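Local coordinates for protein mosquitocidal toxin (Bacillus sphaericus, PDB 2CB4) that acts as a mosquitocidal toxin and, through the catalytic domain held in this chain, probably transfers ADP-ribose to target proteins, at residues 121-129 with 178-187; 188-196 with 207-218. The protein carries 1 engineered substitution. All coordinates share one frame; numbering follows the deposited sequence.

Interaction 1 (121-129 with 178-187); sequences SIFVSTTRA and EDQITFPGGI. Engineered in segment 178-187: Gln180 (natural residue Glu).
Val124 and Thr126 meet Phe183, Gly186 and Ile187 in the apolar centre. Ile187 CD1 and Thr126 CG2 reach tip to tip at 3.5 Å. The same CD1 lies over one face of the Phe183 ring, toward its rim. Thr126 OG1 stands in the plane of that ring, at its edge. Val124 CG2 rests on Gly186 CA at 3.6 Å. Leu78 of strand 78-82 also packs on this face. On the other face of the sheet, Thr182 CG2 touches Phe123 CB at 3.5 Å, and Pro184 flanks the same aromatic side chain.

Strands 123-128 and 180-184 pair antiparallel. The end of strand 180-184 runs into a type II turn, Phe183 to Gly186. Phe183 O accepts from Val124 N and Gly186 N, which come from opposite faces of its plane.

Ser125, Thr126 and Thr127 lie beside Glu178 and Gln180. Gln180 is engineered; the natural residue is Glu. Arg80 NH1 hydrogen-bonds to Ser125 O. With the natural Glu, this is consistent with the Arg, Ser-Thr-Ser and Glu-x-Glu pattern of one branch of the ADP-ribosyltransferases, here as a Ser-Thr-Thr variant.

Thr126 OG1 sits between its backbone N and carbonyl carbon (chi1 63°). From there it donates to Ile181 O at 2.8 Å. Thr127 OG1 is anti to its own N (chi1 -174°) and donates to Glu178 O at 2.5 Å. Ser125 OG hydrogen-bonds to Tyr114 OH and also donates to Gln180 OE1; the modelled length of the latter bond is doubtful. Gln180 NE2 reaches Glu178 OE1 at 2.9 Å, from above the carboxylate plane. At the outer end, Arg128 N donates to Asp179 O, while Arg128 NH2 turns to Glu75 O.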
# COMPACT_ATOMS: atom_id res chain seq x y z
N SER A 121 -9.09 25.81 -10.20
CA SER A 121 -9.26 25.76 -11.64
C SER A 121 -7.92 25.80 -12.32
O SER A 121 -6.88 25.80 -11.66
CB SER A 121 -10.09 26.97 -12.07
OG SER A 121 -9.35 28.17 -11.93
N ILE A 122 -7.95 25.84 -13.65
CA ILE A 122 -6.75 25.92 -14.48
C ILE A 122 -6.32 27.38 -14.68
O ILE A 122 -5.34 27.65 -15.39
CB ILE A 122 -7.01 25.30 -15.88
CG1 ILE A 122 -8.14 26.03 -16.62
CG2 ILE A 122 -7.28 23.80 -15.78
CD1 ILE A 122 -8.04 25.91 -18.17
N PHE A 123 -7.04 28.33 -14.09
CA PHE A 123 -6.73 29.75 -14.24
C PHE A 123 -5.79 30.33 -13.19
O PHE A 123 -5.86 30.00 -11.99
CB PHE A 123 -8.02 30.61 -14.23
CG PHE A 123 -9.10 30.12 -15.17
CD1 PHE A 123 -8.98 30.28 -16.55
CD2 PHE A 123 -10.25 29.48 -14.67
CE1 PHE A 123 -9.96 29.78 -17.41
CE2 PHE A 123 -11.23 28.99 -15.52
CZ PHE A 123 -11.09 29.14 -16.89
N VAL A 124 -4.95 31.27 -13.63
CA VAL A 124 -4.06 31.97 -12.71
C VAL A 124 -4.34 33.46 -12.87
O VAL A 124 -4.41 33.95 -13.94
CB VAL A 124 -2.54 31.64 -13.00
CG1 VAL A 124 -1.60 32.62 -12.29
CG2 VAL A 124 -2.25 30.24 -12.59
N SER A 125 -4.54 34.18 -11.81
CA SER A 125 -4.82 35.59 -11.98
C SER A 125 -3.61 36.49 -11.88
O SER A 125 -2.64 36.18 -11.22
CB SER A 125 -5.83 36.07 -10.91
OG SER A 125 -7.11 35.61 -11.28
N THR A 126 -3.75 37.67 -12.45
CA THR A 126 -2.76 38.75 -12.33
C THR A 126 -3.64 40.02 -12.27
O THR A 126 -4.81 40.00 -12.55
CB THR A 126 -1.73 38.78 -13.48
OG1 THR A 126 -2.44 39.04 -14.68
CG2 THR A 126 -1.00 37.36 -13.61
N THR A 127 -3.07 41.14 -11.84
CA THR A 127 -3.77 42.39 -11.77
C THR A 127 -2.86 43.40 -12.50
O THR A 127 -1.65 43.25 -12.52
CB THR A 127 -4.10 42.82 -10.29
OG1 THR A 127 -4.91 44.01 -10.30
CG2 THR A 127 -2.84 43.10 -9.48
N ARG A 128 -3.46 44.41 -13.11
CA ARG A 128 -2.68 45.40 -13.84
C ARG A 128 -1.94 46.37 -12.97
O ARG A 128 -2.47 46.82 -11.96
CB ARG A 128 -3.58 46.19 -14.80
CG ARG A 128 -4.44 45.31 -15.73
CD ARG A 128 -5.20 46.16 -16.72
NE ARG A 128 -4.30 46.83 -17.64
CZ ARG A 128 -4.53 48.01 -18.22
NH1 ARG A 128 -5.65 48.66 -17.98
NH2 ARG A 128 -3.63 48.53 -19.05
N ALA A 129 -0.72 46.74 -13.39
CA ALA A 129 0.04 47.77 -12.69
C ALA A 129 -0.78 49.08 -12.94
O ALA A 129 -1.42 49.25 -14.00
CB ALA A 129 1.44 47.87 -13.27
N GLU A 178 -10.75 44.61 -9.19
CA GLU A 178 -9.47 43.93 -9.16
C GLU A 178 -8.65 44.09 -10.47
O GLU A 178 -7.43 43.78 -10.51
CB GLU A 178 -9.64 42.46 -8.79
CG GLU A 178 -8.33 41.70 -8.66
CD GLU A 178 -8.55 40.27 -8.28
OE1 GLU A 178 -9.69 39.75 -8.42
OE2 GLU A 178 -7.59 39.65 -7.83
N ASP A 179 -9.35 44.56 -11.51
CA ASP A 179 -8.77 44.76 -12.84
C ASP A 179 -7.88 43.60 -13.23
O ASP A 179 -6.68 43.81 -13.42
CB ASP A 179 -7.92 46.02 -12.88
CG ASP A 179 -8.67 47.26 -12.47
OD1 ASP A 179 -9.85 47.41 -12.87
OD2 ASP A 179 -8.07 48.09 -11.74
N GLN A 180 -8.45 42.41 -13.36
CA GLN A 180 -7.68 41.20 -13.63
C GLN A 180 -7.46 40.83 -15.03
O GLN A 180 -8.38 40.95 -15.86
CB GLN A 180 -8.46 40.01 -13.16
CG GLN A 180 -8.23 39.52 -11.82
CD GLN A 180 -8.87 38.13 -11.66
OE1 GLN A 180 -8.57 37.15 -12.40
NE2 GLN A 180 -9.78 38.02 -10.71
N ILE A 181 -6.32 40.18 -15.25
CA ILE A 181 -6.01 39.58 -16.52
C ILE A 181 -5.77 38.12 -16.12
O ILE A 181 -4.92 37.87 -15.29
CB ILE A 181 -4.78 40.22 -17.17
CG1 ILE A 181 -4.87 41.74 -17.11
CG2 ILE A 181 -4.50 39.52 -18.50
CD1 ILE A 181 -6.21 42.39 -17.91
N THR A 182 -6.60 37.20 -16.62
CA THR A 182 -6.54 35.78 -16.25
C THR A 182 -5.81 34.95 -17.29
O THR A 182 -5.96 35.20 -18.51
CB THR A 182 -7.97 35.22 -16.08
OG1 THR A 182 -8.65 35.96 -15.07
CG2 THR A 182 -7.97 33.75 -15.72
N PHE A 183 -5.02 33.95 -16.81
CA PHE A 183 -4.24 33.08 -17.67
C PHE A 183 -4.63 31.63 -17.53
O PHE A 183 -4.27 30.98 -16.57
CB PHE A 183 -2.75 33.26 -17.42
CG PHE A 183 -2.23 34.61 -17.82
CD1 PHE A 183 -1.54 34.80 -19.03
CD2 PHE A 183 -2.46 35.71 -17.01
CE1 PHE A 183 -1.10 36.05 -19.41
CE2 PHE A 183 -2.00 36.98 -17.38
CZ PHE A 183 -1.33 37.16 -18.59
N PRO A 184 -5.36 31.11 -18.52
CA PRO A 184 -5.76 29.70 -18.49
C PRO A 184 -4.47 28.91 -18.71
O PRO A 184 -3.73 29.17 -19.67
CB PRO A 184 -6.72 29.57 -19.71
CG PRO A 184 -7.14 30.96 -20.05
CD PRO A 184 -5.93 31.82 -19.70
N GLY A 185 -4.15 28.00 -17.79
CA GLY A 185 -2.93 27.21 -17.88
C GLY A 185 -1.73 27.83 -17.15
O GLY A 185 -0.65 27.25 -17.11
N GLY A 186 -1.91 29.03 -16.58
CA GLY A 186 -0.83 29.67 -15.85
C GLY A 186 0.18 30.43 -16.70
O GLY A 186 -0.07 30.71 -17.88
N ILE A 187 1.31 30.75 -16.08
CA ILE A 187 2.38 31.54 -16.67
C ILE A 187 3.76 30.91 -16.40
O ILE A 187 4.13 30.68 -15.26
CB ILE A 187 2.34 32.94 -15.99
CG1 ILE A 187 0.92 33.52 -16.05
CG2 ILE A 187 3.41 33.90 -16.55
CD1 ILE A 187 0.68 34.70 -15.12

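Interaction 2 (188-196 with 207-218); sequences RPEFIRSTY and WINPNFINPSTL
The Phe212 ring carries Arg193 on one face. Arg193 CB stands 3.7 Å from the ring centroid and 11° off the normal, a CH-pi contact. Ile213 CG2 covers the opposite face, and Phe191 O lies at the edge. Arg193 CG is anti to its N (chi1 -173°), which runs the chain across the ring. A bend at chi3 then carries the guanidinium past the rim of the ring, its plane turned 67° from that of the ring. Its NH1 donates to Thr217 OG1 at 3.1 Å, in the guanidinium plane, and Thr217 OG1 donates on to Asn214 O. Arg193 NH2 forms a salt bridge with Glu155.

Asn209 ND2 donates to Ile192 O at 2.8 Å, in both the amide and the carbonyl plane. Its OD1 accepts from Asn211 N, an Asx turn. Ile213 N binds Glu190 O at 2.7 Å. Thr195 and Trp207 form a hydrogen-bonded antiparallel pair, with Thr195 CG2 beside Trp207 CB.

The contact closes the open end of the hairpin of strands 192-199 and 202-208. Asn211 OD1 hydrogen-bonds to His144 ND1 of the second subunit. Strand 150-156 flanks the hairpin on one side and strand 229-231 on the other, while helix 86-92 packs on Ile192 and Trp207.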
# COMPACT_ATOMS: atom_id res chain seq x y z
N ARG A 188 4.53 30.68 -17.46
CA ARG A 188 5.87 30.12 -17.32
C ARG A 188 6.84 31.15 -16.71
O ARG A 188 6.62 32.35 -16.84
CB ARG A 188 6.34 29.63 -18.67
CG ARG A 188 5.48 28.44 -19.14
CD ARG A 188 6.10 27.74 -20.34
NE ARG A 188 6.44 28.66 -21.43
CZ ARG A 188 5.60 29.05 -22.39
NH1 ARG A 188 4.35 28.63 -22.39
NH2 ARG A 188 6.00 29.88 -23.34
N PRO A 189 7.89 30.69 -16.03
CA PRO A 189 8.81 31.62 -15.34
C PRO A 189 9.55 32.64 -16.20
O PRO A 189 9.97 33.70 -15.71
CB PRO A 189 9.80 30.67 -14.62
CG PRO A 189 9.71 29.38 -15.37
CD PRO A 189 8.30 29.27 -15.84
N GLU A 190 9.74 32.33 -17.48
CA GLU A 190 10.45 33.27 -18.37
C GLU A 190 9.68 34.57 -18.62
O GLU A 190 10.22 35.52 -19.14
CB GLU A 190 10.92 32.59 -19.67
CG GLU A 190 9.79 32.11 -20.60
CD GLU A 190 9.40 30.68 -20.37
OE1 GLU A 190 9.64 30.17 -19.26
OE2 GLU A 190 8.83 30.07 -21.31
N PHE A 191 8.41 34.61 -18.21
CA PHE A 191 7.57 35.81 -18.34
C PHE A 191 7.50 36.62 -17.04
O PHE A 191 6.76 37.62 -16.95
CB PHE A 191 6.16 35.38 -18.77
CG PHE A 191 6.16 34.67 -20.09
CD1 PHE A 191 6.75 35.28 -21.21
CD2 PHE A 191 5.65 33.38 -20.21
CE1 PHE A 191 6.80 34.61 -22.43
CE2 PHE A 191 5.70 32.72 -21.42
CZ PHE A 191 6.30 33.33 -22.54
N ILE A 192 8.26 36.19 -16.03
CA ILE A 192 8.29 36.85 -14.73
C ILE A 192 9.63 37.54 -14.63
O ILE A 192 10.68 36.90 -14.57
CB ILE A 192 8.04 35.85 -13.55
CG1 ILE A 192 6.90 34.87 -13.92
CG2 ILE A 192 7.74 36.61 -12.26
CD1 ILE A 192 6.63 33.79 -12.87
N ARG A 193 9.58 38.87 -14.69
CA ARG A 193 10.80 39.65 -14.69
C ARG A 193 11.47 39.88 -13.35
O ARG A 193 12.69 39.89 -13.25
CB ARG A 193 10.57 41.01 -15.38
CG ARG A 193 11.91 41.77 -15.55
CD ARG A 193 11.83 42.87 -16.57
NE ARG A 193 11.13 44.02 -16.01
CZ ARG A 193 10.92 45.15 -16.66
NH1 ARG A 193 11.37 45.30 -17.89
NH2 ARG A 193 10.27 46.15 -16.08
N SER A 194 10.67 40.12 -12.33
CA SER A 194 11.23 40.41 -11.02
C SER A 194 10.17 40.23 -9.96
O SER A 194 9.01 39.93 -10.24
CB SER A 194 11.70 41.88 -11.01
OG SER A 194 10.59 42.80 -11.14
N THR A 195 10.56 40.48 -8.72
CA THR A 195 9.61 40.46 -7.63
C THR A 195 10.12 41.31 -6.48
O THR A 195 11.32 41.45 -6.28
CB THR A 195 9.22 39.01 -7.15
OG1 THR A 195 8.04 39.10 -6.32
CG2 THR A 195 10.34 38.36 -6.34
N TYR A 196 9.19 41.89 -5.73
CA TYR A 196 9.53 42.65 -4.54
C TYR A 196 9.24 41.70 -3.39
O TYR A 196 8.16 41.12 -3.33
CB TYR A 196 8.56 43.81 -4.32
CG TYR A 196 8.77 44.97 -5.21
CD1 TYR A 196 9.96 45.14 -5.91
CD2 TYR A 196 7.78 45.92 -5.36
CE1 TYR A 196 10.15 46.22 -6.75
CE2 TYR A 196 7.96 47.02 -6.17
CZ TYR A 196 9.15 47.17 -6.87
OH TYR A 196 9.31 48.26 -7.69
N TRP A 207 14.22 41.16 -6.35
CA TRP A 207 14.76 40.00 -7.05
C TRP A 207 14.58 40.18 -8.54
O TRP A 207 13.48 40.50 -9.00
CB TRP A 207 13.98 38.75 -6.65
CG TRP A 207 14.21 38.31 -5.24
CD1 TRP A 207 13.46 38.65 -4.12
CD2 TRP A 207 15.21 37.40 -4.80
NE1 TRP A 207 13.98 38.03 -3.01
CE2 TRP A 207 15.05 37.26 -3.39
CE3 TRP A 207 16.26 36.72 -5.44
CZ2 TRP A 207 15.89 36.44 -2.63
CZ3 TRP A 207 17.09 35.91 -4.67
CH2 TRP A 207 16.89 35.76 -3.28
N ILE A 208 15.65 39.93 -9.29
CA ILE A 208 15.62 40.00 -10.74
C ILE A 208 15.73 38.57 -11.28
O ILE A 208 16.55 37.80 -10.80
CB ILE A 208 16.82 40.79 -11.29
CG1 ILE A 208 16.94 42.17 -10.60
CG2 ILE A 208 16.72 40.95 -12.80
CD1 ILE A 208 15.77 43.04 -10.85
N ASN A 209 14.88 38.22 -12.25
CA ASN A 209 14.92 36.89 -12.88
C ASN A 209 15.82 37.06 -14.13
O ASN A 209 15.39 37.63 -15.11
CB ASN A 209 13.52 36.47 -13.33
CG ASN A 209 13.51 35.10 -13.97
OD1 ASN A 209 14.52 34.42 -14.02
ND2 ASN A 209 12.34 34.68 -14.43
N PRO A 210 17.06 36.57 -14.07
CA PRO A 210 17.98 36.72 -15.22
C PRO A 210 17.50 36.01 -16.50
O PRO A 210 17.96 36.30 -17.59
CB PRO A 210 19.28 36.05 -14.73
CG PRO A 210 19.14 35.98 -13.24
CD PRO A 210 17.66 35.78 -12.99
N ASN A 211 16.60 35.04 -16.33
CA ASN A 211 16.05 34.25 -17.42
C ASN A 211 14.78 34.84 -18.02
O ASN A 211 14.10 34.19 -18.79
CB ASN A 211 15.77 32.82 -16.95
CG ASN A 211 16.95 32.21 -16.22
OD1 ASN A 211 18.09 32.36 -16.63
ND2 ASN A 211 16.68 31.54 -15.13
N PHE A 212 14.47 36.07 -17.65
CA PHE A 212 13.30 36.74 -18.19
C PHE A 212 13.48 36.78 -19.75
O PHE A 212 14.57 37.02 -20.26
CB PHE A 212 13.19 38.14 -17.60
CG PHE A 212 12.07 38.95 -18.20
CD1 PHE A 212 10.75 38.51 -18.10
CD2 PHE A 212 12.33 40.11 -18.92
CE1 PHE A 212 9.71 39.22 -18.68
CE2 PHE A 212 11.28 40.83 -19.50
CZ PHE A 212 9.98 40.38 -19.39
N ILE A 213 12.40 36.51 -20.46
CA ILE A 213 12.36 36.45 -21.91
C ILE A 213 13.08 37.59 -22.67
O ILE A 213 13.60 37.37 -23.76
CB ILE A 213 10.89 36.32 -22.35
CG1 ILE A 213 10.77 35.54 -23.68
CG2 ILE A 213 10.23 37.70 -22.37
CD1 ILE A 213 11.54 34.30 -23.73
N ASN A 214 13.15 38.80 -22.09
CA ASN A 214 13.90 39.94 -22.69
C ASN A 214 14.88 40.52 -21.68
O ASN A 214 14.59 41.51 -21.02
CB ASN A 214 12.98 41.05 -23.15
CG ASN A 214 13.69 42.03 -24.10
OD1 ASN A 214 13.03 42.67 -24.92
ND2 ASN A 214 15.02 42.14 -24.00
N PRO A 215 16.05 39.89 -21.58
CA PRO A 215 17.09 40.30 -20.63
C PRO A 215 17.65 41.70 -20.78
O PRO A 215 18.29 42.21 -19.85
CB PRO A 215 18.21 39.25 -20.84
CG PRO A 215 17.72 38.29 -21.87
CD PRO A 215 16.51 38.85 -22.52
N SER A 216 17.47 42.31 -21.94
CA SER A 216 18.00 43.67 -22.14
C SER A 216 17.20 44.71 -21.34
O SER A 216 17.67 45.84 -21.14
CB SER A 216 18.03 44.04 -23.63
OG SER A 216 16.72 44.09 -24.17
N THR A 217 16.01 44.32 -20.87
CA THR A 217 15.19 45.25 -20.08
C THR A 217 15.39 45.11 -18.56
O THR A 217 14.81 45.87 -17.79
CB THR A 217 13.70 45.07 -20.37
OG1 THR A 217 13.28 43.79 -19.86
CG2 THR A 217 13.42 45.15 -21.90
N LEU A 218 16.23 44.17 -18.12
CA LEU A 218 16.43 43.96 -16.67
C LEU A 218 16.80 45.21 -15.88
O LEU A 218 16.41 45.37 -14.72
CB LEU A 218 17.35 42.76 -16.37
CG LEU A 218 16.85 41.40 -16.91
CD1 LEU A 218 17.84 40.29 -16.60
CD2 LEU A 218 15.46 41.07 -16.43

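How the interactions relate
The chain first lays down 121-129. It then runs through 48 residues, including strand 150-156, before 178-187 returns and interaction 1 closes that loop. Segment 188-196 follows at once. Ten residues later, 207-218 closes the much shorter loop of interaction 2, a beta hairpin. The two contacts are in series and neither nest nor cross. Their centres are 18 Å apart, and they adjoin only in sequence. Both belong to the same mixed sheet. Strand 123-131 is linked to the hairpin through strands 78-82 and 150-156. Interaction 1 therefore joins strand 180-184 to one part of the sheet, and interaction 2 ties together the hairpin in another.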